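Local structure of predicted metal-dependent phosphohydrolase (Magnetospirillum magnetotacticum MS-1, 3KH1) at residues 145-150 with 182-187; 85-90 with 168-173; 53-58 with 138-143; 27-32 with 36-41. The protein probably acts as a metal-dependent phosphohydrolase of the HD-domain superfamily, possibly with 5'-deoxynucleotidase activity. One frame throughout, in Å; residues are numbered along the deposited sequence. Where two conformers were deposited one is given.

Overall arrangement
From the N terminus, contact 4 comes first: a short antiparallel hairpin whose segments 27-32 and 36-41 close a loop of three residues and lead into helix 41-54. The end of that helix opens contact 3, which spans 79 residues to reach helix 132-151 at 138-143. Contact 2 starts within this span, in the loop 85-90, and ends beyond it on helix 164-177, so the two cross. Contact 1 opens at 145-150, after contact 3 has closed, and crosses contact 2 by reaching helix 179-195. Helix 132-151 carries both contact 1 and contact 3 and touches the hairpin through His148 and Leu31. Contacts 1, 3 and 4 also meet the second subunit.

Contact 1 (145-150 with 182-187); sequences PLLHNF and GAYARA
Leu146 and Leu147 of helix 132-151 meet Ala185 and Tyr184 of helix 179-195 in two small apolar touches, a helix-helix packing within the largely helical HD-type fold. In the first, a leucine methyl faces an alanine methyl, Leu146 CD1 lying 4.0 Å from Ala185 CB, and the backbones come closest here, with the CA atoms of Leu146 and Ala185 7.3 Å apart. Leu171 of helix 164-177 packs on both members of this pair, so three helices share one cluster.

The second touch is aliphatic against aromatic. Leu147 CD2 comes to the edge of the Tyr184 ring, near its plane, 3.9 Å from Tyr184 CE1, and the two side chains cross at about a right angle. Tyr184 reaches across because its CG lies opposite the backbone N (chi1 -177°), which carries the ring out toward Leu147. Leu188 of helix 179-195 also packs on Leu147 and Phe150.

Polar bonds belong to the flanks: His148 ND1 bonds to Leu31 O, and Asn149 OD1 takes the backbone N of Thr156 and Trp157. Val17 and Met14 of the second subunit pack on Leu147 and Tyr184.

The two segments thus meet through apolar van der Waals contacts alone, with no directional bond, and Leu171, Leu188 and residues of the second subunit pack around the same side chains.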
loop_
_atom_site.group_PDB
_atom_site.type_symbol
_atom_site.label_atom_id
_atom_site.label_comp_id
_atom_site.label_asym_id
_atom_site.label_seq_id
_atom_site.Cartn_x
_atom_site.Cartn_y
_atom_site.Cartn_z
ATOM N N PRO A 145 -1.632 11.038 -10.192
ATOM C CA PRO A 145 -0.621 12.070 -10.382
ATOM C C PRO A 145 -1.217 13.408 -10.809
ATOM O O PRO A 145 -0.622 14.452 -10.558
ATOM C CB PRO A 145 0.339 11.494 -11.427
ATOM C CG PRO A 145 0.030 10.080 -11.427
ATOM C CD PRO A 145 -1.323 9.819 -10.958
ATOM N N LEU A 146 -2.330 13.378 -11.523
ATOM C CA LEU A 146 -3.046 14.613 -11.882
ATOM C C LEU A 146 -3.543 15.339 -10.645
ATOM O O LEU A 146 -3.385 16.566 -10.494
ATOM C CB LEU A 146 -4.187 14.339 -12.850
ATOM C CG LEU A 146 -3.822 13.625 -14.143
ATOM C CD1 LEU A 146 -5.098 13.400 -15.000
ATOM C CD2 LEU A 146 -2.741 14.320 -14.931
ATOM N N LEU A 147 -4.120 14.563 -9.729
ATOM C CA LEU A 147 -4.525 15.107 -8.434
ATOM C C LEU A 147 -3.370 15.774 -7.737
ATOM O O LEU A 147 -3.501 16.890 -7.198
ATOM C CB LEU A 147 -5.114 14.012 -7.543
ATOM C CG LEU A 147 -6.375 13.266 -8.018
ATOM C CD1 LEU A 147 -6.785 12.183 -7.024
ATOM C CD2 LEU A 147 -7.533 14.180 -8.221
ATOM N N HIS A 148 -2.230 15.107 -7.734
ATOM C CA HIS A 148 -1.063 15.661 -7.014
ATOM C C HIS A 148 -0.477 16.881 -7.706
ATOM O O HIS A 148 -0.161 17.865 -7.033
ATOM C CB HIS A 148 -0.003 14.591 -6.831
ATOM C CG HIS A 148 -0.281 13.683 -5.676
ATOM N ND1 HIS A 148 0.631 13.480 -4.689
ATOM C CD2 HIS A 148 -1.387 12.960 -5.333
ATOM C CE1 HIS A 148 0.095 12.694 -3.768
ATOM N NE2 HIS A 148 -1.133 12.368 -4.122
ATOM N N ASN A 149 -0.420 16.885 -9.042
ATOM C CA ASN A 149 0.074 18.031 -9.741
ATOM C C ASN A 149 -0.836 19.227 -9.507
ATOM O O ASN A 149 -0.387 20.367 -9.394
ATOM C CB ASN A 149 0.206 17.747 -11.246
ATOM C CG ASN A 149 1.618 17.615 -11.709
ATOM O OD1 ASN A 149 2.462 18.470 -11.468
ATOM N ND2 ASN A 149 1.857 16.568 -12.483
ATOM N N PHE A 150 -2.136 18.997 -9.379
ATOM C CA PHE A 150 -3.050 20.117 -9.122
ATOM C C PHE A 150 -2.752 20.696 -7.723
ATOM O O PHE A 150 -2.640 21.905 -7.541
ATOM C CB PHE A 150 -4.499 19.673 -9.241
ATOM C CG PHE A 150 -5.469 20.809 -9.269
ATOM C CD1 PHE A 150 -5.807 21.398 -10.474
ATOM C CD2 PHE A 150 -6.043 21.277 -8.114
ATOM C CE1 PHE A 150 -6.677 22.447 -10.514
ATOM C CE2 PHE A 150 -6.924 22.368 -8.134
ATOM C CZ PHE A 150 -7.259 22.931 -9.343
ATOM N N GLY A 182 -12.802 10.036 -16.021
ATOM C CA GLY A 182 -12.207 10.747 -17.124
ATOM C C GLY A 182 -12.688 12.179 -17.252
ATOM O O GLY A 182 -11.905 13.086 -17.499
ATOM N N ALA A 183 -13.986 12.388 -17.101
ATOM C CA ALA A 183 -14.569 13.725 -17.124
ATOM C C ALA A 183 -14.029 14.581 -15.995
ATOM O O ALA A 183 -13.697 15.755 -16.205
ATOM C CB ALA A 183 -16.135 13.621 -17.072
ATOM N N TYR A 184 -13.878 13.985 -14.798
ATOM C CA TYR A 184 -13.270 14.707 -13.683
ATOM C C TYR A 184 -11.882 15.153 -14.015
ATOM O O TYR A 184 -11.495 16.306 -13.810
ATOM C CB TYR A 184 -13.315 13.867 -12.418
ATOM C CG TYR A 184 -12.768 14.570 -11.219
ATOM C CD1 TYR A 184 -11.424 14.493 -10.893
ATOM C CD2 TYR A 184 -13.588 15.357 -10.419
ATOM C CE1 TYR A 184 -10.917 15.212 -9.821
ATOM C CE2 TYR A 184 -13.072 16.006 -9.304
ATOM C CZ TYR A 184 -11.738 15.939 -9.024
ATOM O OH TYR A 184 -11.225 16.602 -7.931
ATOM N N ALA A 185 -11.097 14.211 -14.516
ATOM C CA ALA A 185 -9.722 14.475 -14.859
ATOM C C ALA A 185 -9.600 15.561 -15.906
ATOM O O ALA A 185 -8.739 16.434 -15.770
ATOM C CB ALA A 185 -9.042 13.215 -15.324
ATOM N N ARG A 186 -10.392 15.509 -16.970
ATOM C CA ARG A 186 -10.357 16.564 -17.967
ATOM C C ARG A 186 -10.708 17.947 -17.374
ATOM O O ARG A 186 -10.093 18.945 -17.712
ATOM C CB ARG A 186 -11.298 16.272 -19.167
ATOM C CG ARG A 186 -10.850 15.125 -20.074
ATOM C CD ARG A 186 -11.686 15.047 -21.352
ATOM N NE ARG A 186 -13.115 14.803 -21.020
ATOM C CZ ARG A 186 -13.661 13.608 -20.755
ATOM N NH1 ARG A 186 -12.944 12.501 -20.784
ATOM N NH2 ARG A 186 -14.944 13.533 -20.457
ATOM N N ALA A 187 -11.706 17.997 -16.508
ATOM C CA ALA A 187 -12.101 19.276 -15.883
ATOM C C ALA A 187 -10.969 19.784 -14.961
ATOM O O ALA A 187 -10.648 20.952 -14.919
ATOM C CB ALA A 187 -13.401 19.094 -15.102
#

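Contact 2 (85-90 with 168-173); sequences TFIHDE and DKLLPR
Leu170 reaches Ile87 and His88 with its two methyls, CD1 touching both and CD2 lying against Ile87. The tight part is at Leu170 CD1, which lies 3.6 Å from His88 CE1 and approaches the imidazole obliquely. The other methyl, Leu170 CD2, rests 3.9 Å from Ile87 CG1, where the two side chains slide past each other in opposite directions. Ile87 also backs the imidazole, its CG2 standing 3.4 Å above one face of the His88 ring, toward the rim.

Ile87 and His88 are the two central residues of a type I beta turn running from Phe86 to Asp89, closed by the bond from Asp89 N to Phe86 O (2.9 Å). This turn, in the loop between helices 79-82 and 96-108, presents them to helix 164-177; the side chain of Ile87 is about 6 Å from a bound calcium ion.

The looser part is at Arg173, whose NH1 only comes to 4.1 Å from Ile87 CD1, obliquely to the guanidinium. The bend at chi3 (65°) turns that group toward helix 132-151, where Arg173 NH2 makes a salt bridge with Asp138 OD1 and Arg142 packs alongside. The solvent side is that of Ile87, which is itself exposed.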
loop_
_atom_site.group_PDB
_atom_site.type_symbol
_atom_site.label_atom_id
_atom_site.label_comp_id
_atom_site.label_asym_id
_atom_site.label_seq_id
_atom_site.Cartn_x
_atom_site.Cartn_y
_atom_site.Cartn_z
ATOM N N THR A 85 10.507 5.065 -14.252
ATOM C CA THR A 85 10.645 5.826 -15.469
ATOM C C THR A 85 9.520 6.851 -15.510
ATOM O O THR A 85 8.349 6.472 -15.505
ATOM C CB THR A 85 10.519 4.879 -16.721
ATOM O OG1 THR A 85 11.460 3.757 -16.652
ATOM C CG2 THR A 85 10.795 5.669 -17.995
ATOM N N PHE A 86 9.854 8.131 -15.580
ATOM C CA PHE A 86 8.828 9.179 -15.641
ATOM C C PHE A 86 8.058 9.024 -16.949
ATOM O O PHE A 86 8.652 8.801 -17.986
ATOM C CB PHE A 86 9.491 10.526 -15.549
ATOM C CG PHE A 86 8.536 11.691 -15.539
ATOM C CD1 PHE A 86 7.491 11.760 -14.636
ATOM C CD2 PHE A 86 8.708 12.707 -16.441
ATOM C CE1 PHE A 86 6.652 12.874 -14.613
ATOM C CE2 PHE A 86 7.883 13.816 -16.460
ATOM C CZ PHE A 86 6.850 13.912 -15.521
ATOM N N ILE A 87 6.741 9.117 -16.870
ATOM C CA ILE A 87 5.875 8.780 -17.995
ATOM C C ILE A 87 6.190 9.580 -19.240
ATOM O O ILE A 87 6.080 9.062 -20.346
ATOM C CB ILE A 87 4.370 8.943 -17.562
ATOM C CG1 ILE A 87 3.416 8.482 -18.661
ATOM C CG2 ILE A 87 4.052 10.415 -17.201
ATOM C CD1 ILE A 87 3.244 7.067 -18.744
ATOM N N HIS A 88 6.607 10.835 -19.084
ATOM C CA HIS A 88 6.912 11.700 -20.217
ATOM C C HIS A 88 8.369 11.651 -20.705
ATOM O O HIS A 88 8.735 12.338 -21.670
ATOM C CB HIS A 88 6.504 13.137 -19.887
ATOM C CG HIS A 88 5.043 13.283 -19.571
ATOM N ND1 HIS A 88 4.047 13.022 -20.494
ATOM C CD2 HIS A 88 4.409 13.625 -18.428
ATOM C CE1 HIS A 88 2.866 13.220 -19.927
ATOM N NE2 HIS A 88 3.056 13.569 -18.671
ATOM N N ASP A 89 9.174 10.801 -20.086
ATOM C CA ASP A 89 10.581 10.646 -20.467
ATOM C C ASP A 89 10.727 9.574 -21.563
ATOM O O ASP A 89 10.802 8.345 -21.277
ATOM C CB ASP A 89 11.426 10.273 -19.239
ATOM C CG ASP A 89 11.848 11.487 -18.402
ATOM O OD1 ASP A 89 11.636 12.648 -18.818
ATOM O OD2 ASP A 89 12.425 11.253 -17.310
ATOM N N GLU A 90 10.768 10.038 -22.816
ATOM C CA GLU A 90 11.026 9.182 -24.006
ATOM C C GLU A 90 12.265 8.257 -23.946
ATOM O O GLU A 90 12.114 7.042 -24.162
ATOM C CB GLU A 90 11.120 10.044 -25.280
ATOM N N ASP A 168 -2.959 15.314 -22.461
ATOM C CA ASP A 168 -4.096 14.869 -23.264
ATOM C C ASP A 168 -3.862 13.502 -23.860
ATOM O O ASP A 168 -4.795 12.761 -24.168
ATOM C CB ASP A 168 -4.389 15.837 -24.427
ATOM C CG ASP A 168 -5.195 17.037 -23.999
ATOM O OD1 ASP A 168 -5.830 17.002 -22.907
ATOM O OD2 ASP A 168 -5.228 18.026 -24.780
ATOM N N LYS A 169 -2.613 13.149 -24.078
ATOM C CA LYS A 169 -2.302 11.818 -24.565
ATOM C C LYS A 169 -2.607 10.721 -23.531
ATOM O O LYS A 169 -2.872 9.588 -23.921
ATOM C CB LYS A 169 -0.837 11.741 -25.035
ATOM C CG LYS A 169 -0.572 12.524 -26.328
ATOM N N LEU A 170 -2.560 11.061 -22.221
ATOM C CA LEU A 170 -2.785 10.142 -21.115
ATOM C C LEU A 170 -4.263 10.059 -20.684
ATOM O O LEU A 170 -4.708 9.057 -20.159
ATOM C CB LEU A 170 -1.947 10.555 -19.904
ATOM C CG LEU A 170 -0.448 10.552 -20.146
ATOM C CD1 LEU A 170 0.202 11.047 -18.839
ATOM C CD2 LEU A 170 0.067 9.199 -20.604
ATOM N N LEU A 171 -5.023 11.139 -20.889
ATOM C CA LEU A 171 -6.386 11.191 -20.366
ATOM C C LEU A 171 -7.296 10.047 -20.897
ATOM O O LEU A 171 -8.147 9.545 -20.145
ATOM C CB LEU A 171 -7.040 12.555 -20.623
ATOM C CG LEU A 171 -6.502 13.685 -19.719
ATOM C CD1 LEU A 171 -6.944 15.031 -20.186
ATOM C CD2 LEU A 171 -6.944 13.514 -18.262
ATOM N N PRO A 172 -7.105 9.590 -22.158
ATOM C CA PRO A 172 -7.966 8.484 -22.595
ATOM C C PRO A 172 -7.781 7.192 -21.788
ATOM O O PRO A 172 -8.696 6.356 -21.742
ATOM C CB PRO A 172 -7.552 8.282 -24.049
ATOM C CG PRO A 172 -7.051 9.662 -24.457
ATOM C CD PRO A 172 -6.324 10.156 -23.269
ATOM N N ARG A 173 -6.646 7.036 -21.137
ATOM C CA ARG A 173 -6.452 5.872 -20.276
ATOM C C ARG A 173 -7.348 5.924 -19.045
ATOM O O ARG A 173 -7.749 4.888 -18.521
ATOM C CB ARG A 173 -4.985 5.699 -19.907
ATOM C CG ARG A 173 -4.144 5.210 -21.064
ATOM C CD ARG A 173 -2.654 5.383 -20.898
ATOM N NE ARG A 173 -2.124 4.589 -19.823
ATOM C CZ ARG A 173 -0.829 4.421 -19.593
ATOM N NH1 ARG A 173 0.079 5.013 -20.377
ATOM N NH2 ARG A 173 -0.427 3.688 -18.561
#

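Contact 3 (53-58 with 138-143); sequences FLLAEY and DALDRL
Leu55 and Leu140 both place CG opposite their own carbonyl carbon, beside the backbone N (chi1 -62° and -64°), which brings one methyl of each to the other. Leu55 CD1 meets Leu140 CD2 at 3.9 Å, the side chains sliding past each other in opposite directions. Leu143, one turn further along helix 132-151, has CG on the side away from its backbone N (chi1 176°); its CD2 adds a looser touch, Leu143 CD2 to Leu55 CD1 at 4.5 Å. A single leucine methyl thus bears on two consecutive turns of the helix.

Leu55 is the first residue to leave helical geometry after helix 41-54, and the chain then tightens into a short 3-10 turn, held by the bond from Tyr58 N to Leu55 O (3.0 Å). In this turn Glu57 CG sits 3.4 Å above the centre of the Tyr58 ring. The polar ends of both residues point to the second subunit, Glu57 to its Arg9 and Gln13 and Tyr58 OH to its Gln13, so the turn meets the second subunit while Leu55 points to the helix.

On the helix, Asp141 bonds to His44 NE2 and touches His75, a grouping consistent with the His, His-Asp, Asp signature of HD domains. Leu140 and Leu143 also pack on helix 41-54, through Ile48, Ala52 and Met51.

The chemistry is therefore divided: buried methyls, without any hydrogen bond, join the two segments, while Glu57 and Tyr58 OH reach the other subunit, Asp141 reaches His44 and Asp138 pairs with Arg173.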
loop_
_atom_site.group_PDB
_atom_site.type_symbol
_atom_site.label_atom_id
_atom_site.label_comp_id
_atom_site.label_asym_id
_atom_site.label_seq_id
_atom_site.Cartn_x
_atom_site.Cartn_y
_atom_site.Cartn_z
ATOM N N PHE A 53 -10.839 0.920 -3.852
ATOM C CA PHE A 53 -11.961 0.627 -2.999
ATOM C C PHE A 53 -12.883 1.831 -2.865
ATOM O O PHE A 53 -14.089 1.711 -2.947
ATOM C CB PHE A 53 -11.473 0.149 -1.621
ATOM C CG PHE A 53 -10.911 -1.227 -1.634
ATOM C CD1 PHE A 53 -11.726 -2.328 -1.890
ATOM C CD2 PHE A 53 -9.577 -1.426 -1.390
ATOM C CE1 PHE A 53 -11.191 -3.592 -1.897
ATOM C CE2 PHE A 53 -9.014 -2.713 -1.356
ATOM C CZ PHE A 53 -9.804 -3.804 -1.629
ATOM N N LEU A 54 -12.329 3.015 -2.664
ATOM C CA LEU A 54 -13.133 4.219 -2.469
ATOM C C LEU A 54 -13.961 4.595 -3.696
ATOM O O LEU A 54 -15.073 5.082 -3.566
ATOM C CB LEU A 54 -12.237 5.403 -2.116
ATOM C CG LEU A 54 -11.522 5.398 -0.778
ATOM C CD1 LEU A 54 -10.382 6.440 -0.719
ATOM C CD2 LEU A 54 -12.475 5.574 0.414
ATOM N N LEU A 55 -13.384 4.337 -4.863
ATOM C CA LEU A 55 -13.945 4.798 -6.145
ATOM C C LEU A 55 -14.556 3.647 -6.932
ATOM O O LEU A 55 -14.838 3.787 -8.114
ATOM C CB LEU A 55 -12.853 5.521 -6.954
ATOM C CG LEU A 55 -12.293 6.795 -6.282
ATOM C CD1 LEU A 55 -11.197 7.392 -7.133
ATOM C CD2 LEU A 55 -13.398 7.859 -6.000
ATOM N N ALA A 56 -14.803 2.531 -6.253
ATOM C CA ALA A 56 -15.307 1.288 -6.880
ATOM C C ALA A 56 -16.575 1.529 -7.686
ATOM O O ALA A 56 -16.802 0.892 -8.702
ATOM C CB ALA A 56 -15.598 0.212 -5.794
ATOM N N GLU A 57 -17.417 2.443 -7.221
ATOM C CA GLU A 57 -18.727 2.618 -7.865
ATOM C C GLU A 57 -18.614 3.150 -9.302
ATOM O O GLU A 57 -19.567 3.074 -10.097
ATOM C CB GLU A 57 -19.621 3.564 -7.066
ATOM C CG GLU A 57 -19.224 5.052 -7.173
ATOM C CD GLU A 57 -19.878 5.876 -6.085
ATOM O OE1 GLU A 57 -19.336 5.817 -4.957
ATOM O OE2 GLU A 57 -20.953 6.481 -6.310
ATOM N N TYR A 58 -17.440 3.717 -9.621
ATOM C CA TYR A 58 -17.189 4.294 -10.950
ATOM C C TYR A 58 -16.641 3.244 -11.962
ATOM O O TYR A 58 -16.485 3.605 -13.133
ATOM C CB TYR A 58 -16.279 5.544 -10.839
ATOM C CG TYR A 58 -16.866 6.568 -9.874
ATOM C CD1 TYR A 58 -18.060 7.252 -10.165
ATOM C CD2 TYR A 58 -16.290 6.795 -8.634
ATOM C CE1 TYR A 58 -18.641 8.127 -9.267
ATOM C CE2 TYR A 58 -16.883 7.666 -7.713
ATOM C CZ TYR A 58 -18.031 8.335 -8.047
ATOM O OH TYR A 58 -18.654 9.189 -7.201
ATOM N N ASP A 138 -5.385 0.922 -14.267
ATOM C CA ASP A 138 -4.578 1.898 -14.983
ATOM C C ASP A 138 -5.202 3.304 -14.893
ATOM O O ASP A 138 -4.491 4.299 -14.739
ATOM C CB ASP A 138 -4.423 1.490 -16.449
ATOM C CG ASP A 138 -3.425 2.350 -17.201
ATOM O OD1 ASP A 138 -2.225 2.315 -16.844
ATOM O OD2 ASP A 138 -3.852 3.015 -18.178
ATOM N N ALA A 139 -6.531 3.384 -14.957
ATOM C CA ALA A 139 -7.207 4.681 -14.860
ATOM C C ALA A 139 -6.927 5.337 -13.508
ATOM O O ALA A 139 -6.632 6.539 -13.434
ATOM C CB ALA A 139 -8.704 4.439 -15.069
ATOM N N LEU A 140 -6.961 4.552 -12.440
ATOM C CA LEU A 140 -6.714 5.093 -11.120
ATOM C C LEU A 140 -5.283 5.533 -10.981
ATOM O O LEU A 140 -4.949 6.586 -10.425
ATOM C CB LEU A 140 -7.015 4.077 -10.056
ATOM C CG LEU A 140 -8.459 3.641 -9.970
ATOM C CD1 LEU A 140 -8.563 2.367 -9.115
ATOM C CD2 LEU A 140 -9.291 4.767 -9.386
ATOM N N ASP A 141 -4.376 4.740 -11.510
ATOM C CA ASP A 141 -2.957 5.041 -11.474
ATOM C C ASP A 141 -2.604 6.305 -12.248
ATOM O O ASP A 141 -1.687 7.045 -11.873
ATOM C CB ASP A 141 -2.137 3.894 -12.016
ATOM C CG ASP A 141 -0.689 4.090 -11.766
ATOM O OD1 ASP A 141 -0.314 4.114 -10.574
ATOM O OD2 ASP A 141 0.038 4.167 -12.746
ATOM N N ARG A 142 -3.338 6.562 -13.333
ATOM C CA ARG A 142 -3.107 7.756 -14.135
ATOM C C ARG A 142 -3.796 8.977 -13.543
ATOM O O ARG A 142 -3.367 10.123 -13.744
ATOM C CB ARG A 142 -3.605 7.522 -15.561
ATOM C CG ARG A 142 -2.790 6.500 -16.341
ATOM C CD ARG A 142 -1.713 7.121 -17.138
ATOM N NE ARG A 142 -0.793 8.023 -16.449
ATOM C CZ ARG A 142 0.308 7.674 -15.760
ATOM N NH1 ARG A 142 0.718 6.398 -15.679
ATOM N NH2 ARG A 142 1.070 8.624 -15.207
ATOM N N LEU A 143 -4.889 8.778 -12.798
ATOM C CA LEU A 143 -5.604 9.914 -12.182
ATOM C C LEU A 143 -4.824 10.517 -11.045
ATOM O O LEU A 143 -4.768 11.741 -10.875
ATOM C CB LEU A 143 -6.929 9.397 -11.656
ATOM C CG LEU A 143 -7.817 10.383 -10.883
ATOM C CD1 LEU A 143 -8.180 11.624 -11.733
ATOM C CD2 LEU A 143 -9.102 9.715 -10.362
#

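Contact 4 (27-32 with 36-41); sequences LRQTLL and SRREND. With ACT (acetate ion), chain D.
Segments 27-32 and 36-41 pair as an antiparallel beta hairpin just ahead of helix 41-54. Arg28 N bonds to Glu39 O (2.9 Å), Glu39 N to Thr30 O (2.9 Å) and Leu32 N to Arg37 O (3.0 Å), with a beta bulge shifting the register by two between Leu27 and Leu31. Arg28 and Glu39 run side by side, and Arg28 NE makes a salt bridge with Glu39 OE1 at 3.1 Å, the oxygen well out of the guanidinium plane and met on its anti side; a water at the edge of the guanidinium, in its plane, links Arg28 NH1 to Asp41 OD1. A methionine in place of Arg28 would probably leave Glu39 without this charge partner and break the water link to Asp41. His44 and, from the second subunit, Lys24 also hold Glu39. Across the hairpin, Leu27 CD1 lies over one face of the Arg38 guanidinium, while Arg38 N and NE both grip OXT of an acetate, probably from the crystallisation liquor. Leu32 CD2 sits 3.6 Å above the centre of the Arg37 guanidinium, whose NH1 reaches Glu43. The side chain of Thr30 comes to about 3 Å of a bound calcium ion. The unit is a bulged beta hairpin that runs into helix 41-54, with Asn40 as its N-cap.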
loop_
_atom_site.group_PDB
_atom_site.type_symbol
_atom_site.label_atom_id
_atom_site.label_comp_id
_atom_site.label_asym_id
_atom_site.label_seq_id
_atom_site.Cartn_x
_atom_site.Cartn_y
_atom_site.Cartn_z
ATOM N N LEU A 27 11.877 5.993 -5.976
ATOM C CA LEU A 27 11.228 7.325 -6.011
ATOM C C LEU A 27 10.676 7.714 -7.380
ATOM O O LEU A 27 11.282 7.473 -8.424
ATOM C CB LEU A 27 12.205 8.402 -5.552
ATOM C CG LEU A 27 12.744 8.130 -4.129
ATOM C CD1 LEU A 27 13.712 9.144 -3.640
ATOM C CD2 LEU A 27 11.573 7.922 -3.112
ATOM N N ARG A 28 9.511 8.311 -7.345
ATOM C CA ARG A 28 8.814 8.835 -8.503
ATOM C C ARG A 28 9.095 10.332 -8.645
ATOM O O ARG A 28 9.688 10.958 -7.760
ATOM C CB ARG A 28 7.312 8.630 -8.300
ATOM C CG ARG A 28 6.924 7.177 -8.273
ATOM C CD ARG A 28 5.537 6.896 -7.766
ATOM N NE ARG A 28 4.549 7.724 -8.400
ATOM C CZ ARG A 28 3.957 7.576 -9.556
ATOM N NH1 ARG A 28 4.098 6.458 -10.224
ATOM N NH2 ARG A 28 3.091 8.530 -9.974
ATOM N N GLN A 29 8.610 10.942 -9.726
ATOM C CA GLN A 29 8.672 12.414 -9.858
ATOM C C GLN A 29 7.467 13.147 -9.274
ATOM O O GLN A 29 7.546 14.358 -9.015
ATOM C CB GLN A 29 8.836 12.814 -11.326
ATOM C CG GLN A 29 10.166 12.416 -11.861
ATOM C CD GLN A 29 11.290 13.074 -11.080
ATOM O OE1 GLN A 29 11.384 14.314 -11.038
ATOM N NE2 GLN A 29 12.154 12.255 -10.456
ATOM N N THR A 30 6.373 12.445 -9.029
ATOM C CA THR A 30 5.220 12.971 -8.327
ATOM C C THR A 30 5.634 13.427 -6.964
ATOM O O THR A 30 6.340 12.736 -6.292
ATOM C CB THR A 30 4.150 11.849 -8.193
ATOM O OG1 THR A 30 3.859 11.268 -9.498
ATOM C CG2 THR A 30 2.917 12.347 -7.461
ATOM N N LEU A 31 5.200 14.614 -6.579
ATOM C CA LEU A 31 5.420 15.120 -5.228
ATOM C C LEU A 31 4.244 14.797 -4.342
ATOM O O LEU A 31 3.115 14.713 -4.793
ATOM C CB LEU A 31 5.656 16.629 -5.221
ATOM C CG LEU A 31 6.775 17.159 -6.122
ATOM C CD1 LEU A 31 6.887 18.698 -5.998
ATOM C CD2 LEU A 31 8.090 16.492 -5.788
ATOM N N LEU A 32 4.519 14.610 -3.062
ATOM C CA LEU A 32 3.429 14.703 -2.088
ATOM C C LEU A 32 2.681 16.035 -2.284
ATOM O O LEU A 32 3.213 17.021 -2.769
ATOM C CB LEU A 32 3.977 14.617 -0.660
ATOM C CG LEU A 32 4.195 13.200 -0.095
ATOM C CD1 LEU A 32 4.806 12.204 -0.998
ATOM C CD2 LEU A 32 4.744 13.250 1.319
ATOM N N SER A 36 6.525 18.426 -0.166
ATOM C CA SER A 36 7.582 18.198 0.797
ATOM C C SER A 36 8.724 17.283 0.308
ATOM O O SER A 36 9.820 17.354 0.819
ATOM C CB SER A 36 7.019 17.645 2.110
ATOM O OG SER A 36 6.389 16.416 1.941
ATOM N N ARG A 37 8.404 16.381 -0.615
ATOM C CA ARG A 37 9.353 15.390 -1.139
ATOM C C ARG A 37 8.638 14.656 -2.277
ATOM O O ARG A 37 7.399 14.697 -2.399
ATOM C CB ARG A 37 9.829 14.404 -0.044
ATOM C CG ARG A 37 8.672 13.659 0.594
ATOM C CD ARG A 37 9.203 12.628 1.561
ATOM N NE ARG A 37 8.170 11.861 2.237
ATOM C CZ ARG A 37 7.520 10.852 1.720
ATOM N NH1 ARG A 37 7.706 10.473 0.460
ATOM N NH2 ARG A 37 6.604 10.240 2.454
ATOM N N ARG A 38 9.425 13.909 -3.042
ATOM C CA ARG A 38 8.899 12.946 -4.022
ATOM C C ARG A 38 8.195 11.805 -3.311
ATOM O O ARG A 38 8.638 11.335 -2.243
ATOM C CB ARG A 38 10.037 12.392 -4.860
ATOM C CG ARG A 38 10.624 13.384 -5.846
ATOM C CD ARG A 38 11.963 12.891 -6.396
ATOM N NE ARG A 38 12.934 12.855 -5.297
ATOM C CZ ARG A 38 14.087 12.206 -5.297
ATOM N NH1 ARG A 38 14.471 11.499 -6.354
ATOM N NH2 ARG A 38 14.866 12.200 -4.222
ATOM N N GLU A 39 7.157 11.287 -3.961
ATOM C CA GLU A 39 6.494 10.057 -3.590
ATOM C C GLU A 39 7.311 8.825 -3.911
ATOM O O GLU A 39 7.993 8.799 -4.954
ATOM C CB GLU A 39 5.154 10.004 -4.387
ATOM C CG GLU A 39 4.198 9.026 -3.926
ATOM C CD GLU A 39 2.950 8.983 -4.793
ATOM O OE1 GLU A 39 3.027 8.959 -6.055
ATOM O OE2 GLU A 39 1.919 8.832 -4.180
ATOM N N ASN A 40 7.290 7.810 -3.040
ATOM C CA ASN A 40 7.891 6.547 -3.346
ATOM C C ASN A 40 6.883 5.545 -3.922
ATOM O O ASN A 40 5.664 5.716 -3.822
ATOM C CB ASN A 40 8.736 5.994 -2.173
ATOM C CG ASN A 40 7.912 5.395 -1.062
ATOM O OD1 ASN A 40 7.127 4.438 -1.274
ATOM N ND2 ASN A 40 8.122 5.879 0.170
ATOM N N ASP A 41 7.376 4.466 -4.533
ATOM C CA ASP A 41 6.498 3.523 -5.200
ATOM C C ASP A 41 5.571 2.803 -4.227
ATOM O O ASP A 41 4.456 2.456 -4.606
ATOM C CB ASP A 41 7.298 2.463 -5.976
ATOM C CG ASP A 41 7.699 2.891 -7.347
ATOM O OD1 ASP A 41 7.436 4.033 -7.770
ATOM O OD2 ASP A 41 8.287 2.007 -8.026
HETATM C C ACT D . 13.064 14.559 -2.134
HETATM O O ACT D . 13.619 13.495 -1.821
HETATM O OXT ACT D . 12.236 14.541 -3.049
HETATM C CH3 ACT D . 13.382 15.821 -1.399
HETATM O O HOH W 1 5.898 4.266 -10.049
#